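Putative cytoplasmic protein (Enterobacter cloacae, PDB 4HFL) is the type VI effector Tae4, an amidase that probably cleaves peptidoglycan peptides of rival bacteria and is inhibited by the immunity protein Tai4. Local coordinates at residues Phe28-Val33 with Met63-Asn68; Asp97-Leu102 with Gly140-Trp145. All blocks are in the same frame, centred on the assembly; numbering follows the deposited sequence.

In the fold
Contact 1 and contact 2 meet on helix 59-69, where Met63 touches both Phe28 of contact 1 and Val142 of contact 2, while Ser64 and Leu67 meet helix 95-106. Met63 CG lies 3.6 Å from Val142 CG1, and Leu67 CD1 is 3.7 Å from Met98 SD. Both contacts are mostly buried, their centres about 12 Å apart, but contact 2 is nearer the centre of the chain and wholly apolar. Contact 1, the end of helix 21-30 and the residue after it against helix 59-69, runs from a buried Met-aromatic pair to an exposed carboxylate beside a tyrosine hydroxyl. Contact 2 lays a helix against an edge strand of the four-stranded antiparallel sheet.

Contact 1 (Phe28-Val33 with Met63-Asn68); sequences FKEVNV and MSYVLN
A Met-aromatic pair, Met63 with Phe28, forms the buried end of the junction between the last turn of helix 21-30 and helix 59-69. Met63 SD lies 5.0 Å from the centroid of the Phe28 ring, in the ring plane and at its edge, with Phe28 CE1 the nearest atom. The CB of Met63 heads away from the other helix; the bends at chi2 (-54°) and chi3 bring the sulfur back to the ring. Next along helix 59-69, Val66 CG2 rests 3.6 Å from Phe28 N and also touches Phe28 CB, at the root of the side chain. In this amidase effector 4 domain, of the papain-like peptidase clan, helix 59-69 packs on helix 21-30 and, through Met63, Ser64 and Leu67, on helix 95-106. Val31, the first residue to leave the helical path, turns CG1 over one face of Tyr65, 4.1 Å from the ring centroid and 21° off the normal. This CH-pi contact is offset toward the rim, and Val31 CG2 reaches the same rim at Tyr65 CD2. Glu30 approaches the hydroxyl end of Tyr65 from the ring edge, its carboxylate turned 62° from the ring. The hydrogen bond between Tyr65 OH and Glu30 OE1 is doubtful in its exact geometry, the modelled 2.3 Å being very short. The other carboxylate oxygen, Glu30 OE2, forms a salt bridge with Arg27.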
ATOM      1  N   PHE A  28      -7.864  -2.438   5.967  1.00 24.62           N
ATOM      2  CA  PHE A  28      -7.432  -1.085   5.614  1.00 25.62           C
ATOM      3  C   PHE A  28      -8.240  -0.050   6.396  1.00 26.07           C
ATOM      4  O   PHE A  28      -7.677   0.899   6.956  1.00 23.17           O
ATOM      5  CB  PHE A  28      -7.537  -0.810   4.115  1.00 19.20           C
ATOM      6  CG  PHE A  28      -6.764   0.425   3.670  1.00 28.10           C
ATOM      7  CD1 PHE A  28      -5.575   0.301   2.969  1.00 28.38           C
ATOM      8  CD2 PHE A  28      -7.229   1.705   3.969  1.00 28.17           C
ATOM      9  CE1 PHE A  28      -4.857   1.436   2.557  1.00 27.23           C
ATOM     10  CE2 PHE A  28      -6.521   2.841   3.563  1.00 25.45           C
ATOM     11  CZ  PHE A  28      -5.344   2.703   2.855  1.00 25.61           C
ATOM     12  N   LYS A  29      -9.557  -0.230   6.425  1.00 27.28           N
ATOM     13  CA  LYS A  29     -10.411   0.652   7.204  1.00 33.49           C
ATOM     14  C   LYS A  29      -9.873   0.725   8.615  1.00 34.62           C
ATOM     15  O   LYS A  29      -9.760   1.823   9.171  1.00 36.64           O
ATOM     16  CB  LYS A  29     -11.872   0.172   7.213  1.00 44.99           C
ATOM     17  CG  LYS A  29     -12.706   0.691   6.034  1.00 54.32           C
ATOM     18  CD  LYS A  29     -14.209   0.638   6.338  1.00 59.22           C
ATOM     19  CE  LYS A  29     -14.987   1.629   5.469  1.00 61.38           C
ATOM     20  NZ  LYS A  29     -16.462   1.579   5.715  1.00 60.42           N
ATOM     21  N   GLU A  30      -9.508  -0.431   9.180  1.00 36.32           N
ATOM     22  CA  GLU A  30      -8.919  -0.421  10.527  1.00 36.87           C
ATOM     23  C   GLU A  30      -7.685   0.478  10.640  1.00 39.81           C
ATOM     24  O   GLU A  30      -7.475   1.110  11.683  1.00 37.64           O
ATOM     25  CB  GLU A  30      -8.581  -1.834  11.009  1.00 39.04           C
ATOM     26  CG  GLU A  30      -9.799  -2.694  11.344  1.00 35.47           C
ATOM     27  CD  GLU A  30      -9.458  -4.170  11.418  1.00 37.21           C
ATOM     28  OE1 GLU A  30      -8.286  -4.535  11.183  1.00 37.91           O
ATOM     29  OE2 GLU A  30     -10.363  -4.971  11.712  1.00 43.21           O
ATOM     30  N   VAL A  31      -6.859   0.550   9.596  1.00 36.85           N
ATOM     31  CA  VAL A  31      -5.732   1.520   9.706  1.00 34.77           C
ATOM     32  C   VAL A  31      -5.796   2.845   8.902  1.00 27.58           C
ATOM     33  O   VAL A  31      -4.760   3.476   8.661  1.00 28.30           O
ATOM     34  CB  VAL A  31      -4.346   0.854   9.477  1.00 31.44           C
ATOM     35  CG1 VAL A  31      -4.010  -0.065  10.621  1.00 24.24           C
ATOM     36  CG2 VAL A  31      -4.336   0.090   8.158  1.00 35.97           C
ATOM     37  N   ASN A  32      -6.988   3.279   8.496  1.00 28.58           N
ATOM     38  CA  ASN A  32      -7.106   4.494   7.688  1.00 30.17           C
ATOM     39  C   ASN A  32      -7.064   5.772   8.525  1.00 34.84           C
ATOM     40  O   ASN A  32      -7.996   6.581   8.497  1.00 32.54           O
ATOM     41  CB  ASN A  32      -8.373   4.482   6.829  1.00 27.69           C
ATOM     42  CG  ASN A  32      -8.370   5.579   5.776  1.00 35.93           C
ATOM     43  OD1 ASN A  32      -7.311   6.096   5.410  1.00 42.56           O
ATOM     44  ND2 ASN A  32      -9.557   5.953   5.294  1.00 36.29           N
ATOM     45  N   VAL A  33      -5.980   5.949   9.272  1.00 37.60           N
ATOM     46  CA  VAL A  33      -5.763   7.198   9.996  1.00 40.83           C
ATOM     47  C   VAL A  33      -4.379   7.742   9.658  1.00 39.42           C
ATOM     48  O   VAL A  33      -3.591   7.057   8.997  1.00 31.49           O
ATOM     49  CB  VAL A  33      -5.906   6.995  11.507  1.00 39.81           C
ATOM     50  CG1 VAL A  33      -7.362   6.753  11.869  1.00 47.26           C
ATOM     51  CG2 VAL A  33      -5.053   5.834  11.962  1.00 37.02           C
ATOM     52  N   MET A  63      -0.350  -0.837   4.335  1.00 26.29           N
ATOM     53  CA  MET A  63      -0.430  -1.969   3.403  1.00 19.33           C
ATOM     54  C   MET A  63       0.202  -3.252   3.952  1.00 20.68           C
ATOM     55  O   MET A  63      -0.239  -4.371   3.635  1.00 19.88           O
ATOM     56  CB  MET A  63       0.210  -1.583   2.077  1.00 13.58           C
ATOM     57  CG  MET A  63      -0.602  -0.564   1.294  1.00 20.46           C
ATOM     58  SD  MET A  63      -2.347  -0.995   0.987  1.00 34.15           S
ATOM     59  CE  MET A  63      -2.228  -2.712   0.441  1.00 17.75           C
ATOM     60  N   SER A  64       1.238  -3.086   4.775  1.00 20.86           N
ATOM     61  CA  SER A  64       1.848  -4.222   5.470  1.00 22.24           C
ATOM     62  C   SER A  64       0.851  -4.838   6.431  1.00 25.40           C
ATOM     63  O   SER A  64       0.767  -6.069   6.536  1.00 26.83           O
ATOM     64  CB  SER A  64       3.105  -3.777   6.233  1.00 25.76           C
ATOM     65  OG  SER A  64       4.111  -3.333   5.331  1.00 27.24           O
ATOM     66  N   TYR A  65       0.094  -3.995   7.140  1.00 25.12           N
ATOM     67  CA  TYR A  65      -0.931  -4.508   8.066  1.00 29.30           C
ATOM     68  C   TYR A  65      -2.008  -5.284   7.286  1.00 28.76           C
ATOM     69  O   TYR A  65      -2.400  -6.409   7.666  1.00 27.13           O
ATOM     70  CB  TYR A  65      -1.549  -3.360   8.886  1.00 31.87           C
ATOM     71  CG  TYR A  65      -2.772  -3.753   9.699  1.00 33.13           C
ATOM     72  CD1 TYR A  65      -2.639  -4.287  10.973  1.00 33.14           C
ATOM     73  CD2 TYR A  65      -4.059  -3.579   9.197  1.00 27.29           C
ATOM     74  CE1 TYR A  65      -3.744  -4.648  11.719  1.00 37.24           C
ATOM     75  CE2 TYR A  65      -5.181  -3.949   9.941  1.00 29.49           C
ATOM     76  CZ  TYR A  65      -5.015  -4.479  11.201  1.00 36.63           C
ATOM     77  OH  TYR A  65      -6.119  -4.847  11.958  1.00 33.31           O
ATOM     78  N   VAL A  66      -2.473  -4.689   6.183  1.00 23.16           N
ATOM     79  CA  VAL A  66      -3.476  -5.351   5.339  1.00 20.90           C
ATOM     80  C   VAL A  66      -2.992  -6.716   4.869  1.00 18.80           C
ATOM     81  O   VAL A  66      -3.699  -7.720   5.023  1.00 22.63           O
ATOM     82  CB  VAL A  66      -3.857  -4.473   4.110  1.00 29.03           C
ATOM     83  CG1 VAL A  66      -4.654  -5.277   3.084  1.00 23.31           C
ATOM     84  CG2 VAL A  66      -4.647  -3.249   4.567  1.00 28.22           C
ATOM     85  N   LEU A  67      -1.797  -6.756   4.285  1.00 18.18           N
ATOM     86  CA  LEU A  67      -1.258  -8.020   3.780  1.00 17.26           C
ATOM     87  C   LEU A  67      -1.066  -9.036   4.902  1.00 22.90           C
ATOM     88  O   LEU A  67      -1.403 -10.198   4.736  1.00 21.58           O
ATOM     89  CB  LEU A  67       0.056  -7.800   3.050  1.00 20.33           C
ATOM     90  CG  LEU A  67      -0.047  -7.002   1.744  1.00 20.04           C
ATOM     91  CD1 LEU A  67       1.327  -6.724   1.188  1.00 21.87           C
ATOM     92  CD2 LEU A  67      -0.862  -7.772   0.741  1.00 16.86           C
ATOM     93  N   ASN A  68      -0.549  -8.595   6.048  1.00 21.31           N
ATOM     94  CA  ASN A  68      -0.287  -9.495   7.173  1.00 22.03           C
ATOM     95  C   ASN A  68      -1.550 -10.141   7.661  1.00 26.06           C
ATOM     96  O   ASN A  68      -1.563 -11.332   7.992  1.00 31.12           O
ATOM     97  CB  ASN A  68       0.363  -8.738   8.353  1.00 23.86           C
ATOM     98  CG  ASN A  68       1.877  -8.623   8.220  1.00 28.45           C
ATOM     99  OD1 ASN A  68       2.545  -9.543   7.726  1.00 26.78           O
ATOM    100  ND2 ASN A  68       2.427  -7.485   8.661  1.00 26.82           N
TER

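Contact 2 (Asp97-Leu102 with Gly140-Trp145)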
ATOM      1  N   ASP A  97       9.552  -0.377  -1.471  1.00 26.31           N
ATOM      2  CA  ASP A  97       9.654  -1.777  -1.070  1.00 27.49           C
ATOM      3  C   ASP A  97       8.305  -2.484  -1.179  1.00 29.63           C
ATOM      4  O   ASP A  97       8.232  -3.635  -1.608  1.00 30.78           O
ATOM      5  CB  ASP A  97      10.167  -1.886   0.367  1.00 23.84           C
ATOM      6  CG  ASP A  97      11.620  -1.456   0.515  1.00 33.05           C
ATOM      7  OD1 ASP A  97      12.344  -1.383  -0.501  1.00 34.31           O
ATOM      8  OD2 ASP A  97      12.042  -1.212   1.662  1.00 34.24           O
ATOM      9  N   MET A  98       7.235  -1.804  -0.774  1.00 27.08           N
ATOM     10  CA  MET A  98       5.899  -2.390  -0.875  1.00 23.68           C
ATOM     11  C   MET A  98       5.550  -2.578  -2.356  1.00 28.47           C
ATOM     12  O   MET A  98       5.038  -3.635  -2.778  1.00 29.73           O
ATOM     13  CB  MET A  98       4.881  -1.478  -0.185  1.00 21.73           C
ATOM     14  CG  MET A  98       3.431  -1.941  -0.283  1.00 22.82           C
ATOM     15  SD  MET A  98       3.171  -3.653   0.257  1.00 24.49           S
ATOM     16  CE  MET A  98       3.698  -3.572   1.979  1.00 19.96           C
ATOM     17  N   ILE A  99       5.868  -1.545  -3.135  1.00 28.75           N
ATOM     18  CA  ILE A  99       5.638  -1.541  -4.575  1.00 25.66           C
ATOM     19  C   ILE A  99       6.364  -2.705  -5.251  1.00 23.40           C
ATOM     20  O   ILE A  99       5.781  -3.400  -6.085  1.00 20.02           O
ATOM     21  CB  ILE A  99       6.032  -0.170  -5.198  1.00 27.29           C
ATOM     22  CG1 ILE A  99       4.999   0.905  -4.804  1.00 24.29           C
ATOM     23  CG2 ILE A  99       6.126  -0.267  -6.693  1.00 31.55           C
ATOM     24  CD1 ILE A  99       5.320   2.331  -5.310  1.00 25.61           C
ATOM     25  N   ALA A 100       7.625  -2.933  -4.887  1.00 25.86           N
ATOM     26  CA  ALA A 100       8.378  -4.081  -5.416  1.00 19.19           C
ATOM     27  C   ALA A 100       7.829  -5.421  -4.916  1.00 25.06           C
ATOM     28  O   ALA A 100       7.803  -6.411  -5.645  1.00 26.53           O
ATOM     29  CB  ALA A 100       9.849  -3.944  -5.072  1.00 23.49           C
ATOM     30  N   PHE A 101       7.370  -5.441  -3.669  1.00 22.55           N
ATOM     31  CA  PHE A 101       6.907  -6.662  -3.040  1.00 24.13           C
ATOM     32  C   PHE A 101       5.641  -7.209  -3.680  1.00 24.07           C
ATOM     33  O   PHE A 101       5.516  -8.419  -3.875  1.00 22.32           O
ATOM     34  CB  PHE A 101       6.655  -6.413  -1.560  1.00 29.41           C
ATOM     35  CG  PHE A 101       6.142  -7.616  -0.817  1.00 30.55           C
ATOM     36  CD1 PHE A 101       6.828  -8.824  -0.864  1.00 25.14           C
ATOM     37  CD2 PHE A 101       4.986  -7.532  -0.052  1.00 30.50           C
ATOM     38  CE1 PHE A 101       6.358  -9.940  -0.166  1.00 21.48           C
ATOM     39  CE2 PHE A 101       4.510  -8.643   0.657  1.00 28.52           C
ATOM     40  CZ  PHE A 101       5.195  -9.843   0.598  1.00 25.29           C
ATOM     41  N   LEU A 102       4.698  -6.326  -3.991  1.00 19.72           N
ATOM     42  CA  LEU A 102       3.385  -6.778  -4.460  1.00 16.48           C
ATOM     43  C   LEU A 102       3.371  -7.786  -5.637  1.00 17.14           C
ATOM     44  O   LEU A 102       2.689  -8.813  -5.555  1.00 20.19           O
ATOM     45  CB  LEU A 102       2.471  -5.571  -4.716  1.00 13.38           C
ATOM     46  CG  LEU A 102       2.000  -4.982  -3.385  1.00 21.00           C
ATOM     47  CD1 LEU A 102       1.409  -3.590  -3.562  1.00 18.04           C
ATOM     48  CD2 LEU A 102       0.974  -5.931  -2.754  1.00 24.23           C
ATOM     49  N   GLY A 140       5.429   7.311  -4.712  1.00 19.06           N
ATOM     50  CA  GLY A 140       4.260   6.524  -5.031  1.00 19.24           C
ATOM     51  C   GLY A 140       3.282   6.429  -3.888  1.00 25.48           C
ATOM     52  O   GLY A 140       3.564   6.901  -2.777  1.00 23.34           O
ATOM     53  N   HIS A 141       2.128   5.829  -4.166  1.00 21.79           N
ATOM     54  CA  HIS A 141       1.108   5.615  -3.150  1.00 20.88           C
ATOM     55  C   HIS A 141       0.378   4.312  -3.450  1.00 21.79           C
ATOM     56  O   HIS A 141      -0.030   4.059  -4.580  1.00 24.87           O
ATOM     57  CB  HIS A 141       0.113   6.780  -3.099  1.00 22.26           C
ATOM     58  CG  HIS A 141      -1.005   6.579  -2.114  1.00 27.67           C
ATOM     59  ND1 HIS A 141      -0.859   6.794  -0.757  1.00 29.30           N
ATOM     60  CD2 HIS A 141      -2.288   6.172  -2.291  1.00 24.31           C
ATOM     61  CE1 HIS A 141      -2.000   6.531  -0.144  1.00 26.68           C
ATOM     62  NE2 HIS A 141      -2.884   6.154  -1.052  1.00 24.50           N
ATOM     63  N   VAL A 142       0.231   3.473  -2.438  1.00 14.07           N
ATOM     64  CA  VAL A 142      -0.432   2.195  -2.628  1.00 12.62           C
ATOM     65  C   VAL A 142      -1.723   2.226  -1.822  1.00 19.71           C
ATOM     66  O   VAL A 142      -1.721   2.641  -0.661  1.00 18.01           O
ATOM     67  CB  VAL A 142       0.461   1.050  -2.139  1.00 16.97           C
ATOM     68  CG1 VAL A 142      -0.251  -0.283  -2.306  1.00 17.48           C
ATOM     69  CG2 VAL A 142       1.789   1.053  -2.882  1.00 21.87           C
ATOM     70  N   THR A 143      -2.827   1.808  -2.432  1.00 14.68           N
ATOM     71  CA  THR A 143      -4.119   1.895  -1.735  1.00 23.62           C
ATOM     72  C   THR A 143      -5.079   0.869  -2.322  1.00 22.22           C
ATOM     73  O   THR A 143      -4.668   0.012  -3.125  1.00 15.94           O
ATOM     74  CB  THR A 143      -4.715   3.347  -1.814  1.00 20.71           C
ATOM     75  OG1 THR A 143      -5.853   3.466  -0.951  1.00 23.16           O
ATOM     76  CG2 THR A 143      -5.127   3.699  -3.245  1.00 15.97           C
ATOM     77  N   LEU A 144      -6.345   0.935  -1.922  1.00 22.89           N
ATOM     78  CA  LEU A 144      -7.367   0.057  -2.497  1.00 12.58           C
ATOM     79  C   LEU A 144      -8.339   0.909  -3.291  1.00 18.16           C
ATOM     80  O   LEU A 144      -8.579   2.063  -2.931  1.00 14.84           O
ATOM     81  CB  LEU A 144      -8.146  -0.676  -1.404  1.00 12.00           C
ATOM     82  CG  LEU A 144      -7.316  -1.507  -0.422  1.00 18.19           C
ATOM     83  CD1 LEU A 144      -8.202  -2.107   0.652  1.00 15.18           C
ATOM     84  CD2 LEU A 144      -6.573  -2.614  -1.146  1.00 13.36           C
ATOM     85  N   TRP A 145      -8.909   0.324  -4.344  1.00 18.11           N
ATOM     86  CA  TRP A 145      -9.850   1.002  -5.238  1.00 23.55           C
ATOM     87  C   TRP A 145     -11.101   0.134  -5.354  1.00 22.40           C
ATOM     88  O   TRP A 145     -10.989  -1.063  -5.589  1.00 20.13           O
ATOM     89  CB  TRP A 145      -9.183   1.188  -6.613  1.00 19.16           C
ATOM     90  CG  TRP A 145     -10.123   1.442  -7.759  1.00 18.84           C
ATOM     91  CD1 TRP A 145     -10.558   0.531  -8.681  1.00 18.69           C
ATOM     92  CD2 TRP A 145     -10.728   2.694  -8.114  1.00 17.32           C
ATOM     93  NE1 TRP A 145     -11.394   1.143  -9.593  1.00 19.15           N
ATOM     94  CE2 TRP A 145     -11.514   2.468  -9.267  1.00 22.23           C
ATOM     95  CE3 TRP A 145     -10.669   3.985  -7.580  1.00 18.56           C
ATOM     96  CZ2 TRP A 145     -12.248   3.485  -9.885  1.00 18.49           C
ATOM     97  CZ3 TRP A 145     -11.394   4.993  -8.191  1.00 19.80           C
ATOM     98  CH2 TRP A 145     -12.185   4.736  -9.324  1.00 20.91           C
TER
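Val142, on strand 140-145, presents a forked side chain to Met98, Ile99 and Leu102 of helix 97-102. Its CB leaves the strand toward the helix, and the fork divides there. One branch, CG1, is anti to the backbone N (chi1 179°) and meets Leu102 CD1 at 3.9 Å, the two side chains running antiparallel alongside one another. The other branch, CG2, touches Ile99 CG1 at 3.7 Å and has a looser approach to Met98 CG, 4.3 Å away. A single valine thus fits among three side chains of about one helical turn, with Ile99 and Leu102 served by different methyls. Beyond CG1 the Ile99 chain is extended (chi2 177°), and its CD1 comes within 4.3 Å of Gly140 CA, where the absence of a side chain lets the methyl rest against the main chain. Met98 begins toward the strand, but its far end turns off to Ser64 and Leu67. No hydrogen bond crosses between the segments, whose axes approach to 9.2 Å and cross at 55°. Strand 138-145 is one of the two outer strands of the four-stranded antiparallel sheet, next to 126-133, on which Ile99 also rests at Ile129 and Thr131. Helix 59-69 adjoins the same cluster through Met63, while Thr143 and Leu144 farther along the strand pack on Phe28 of helix 21-30.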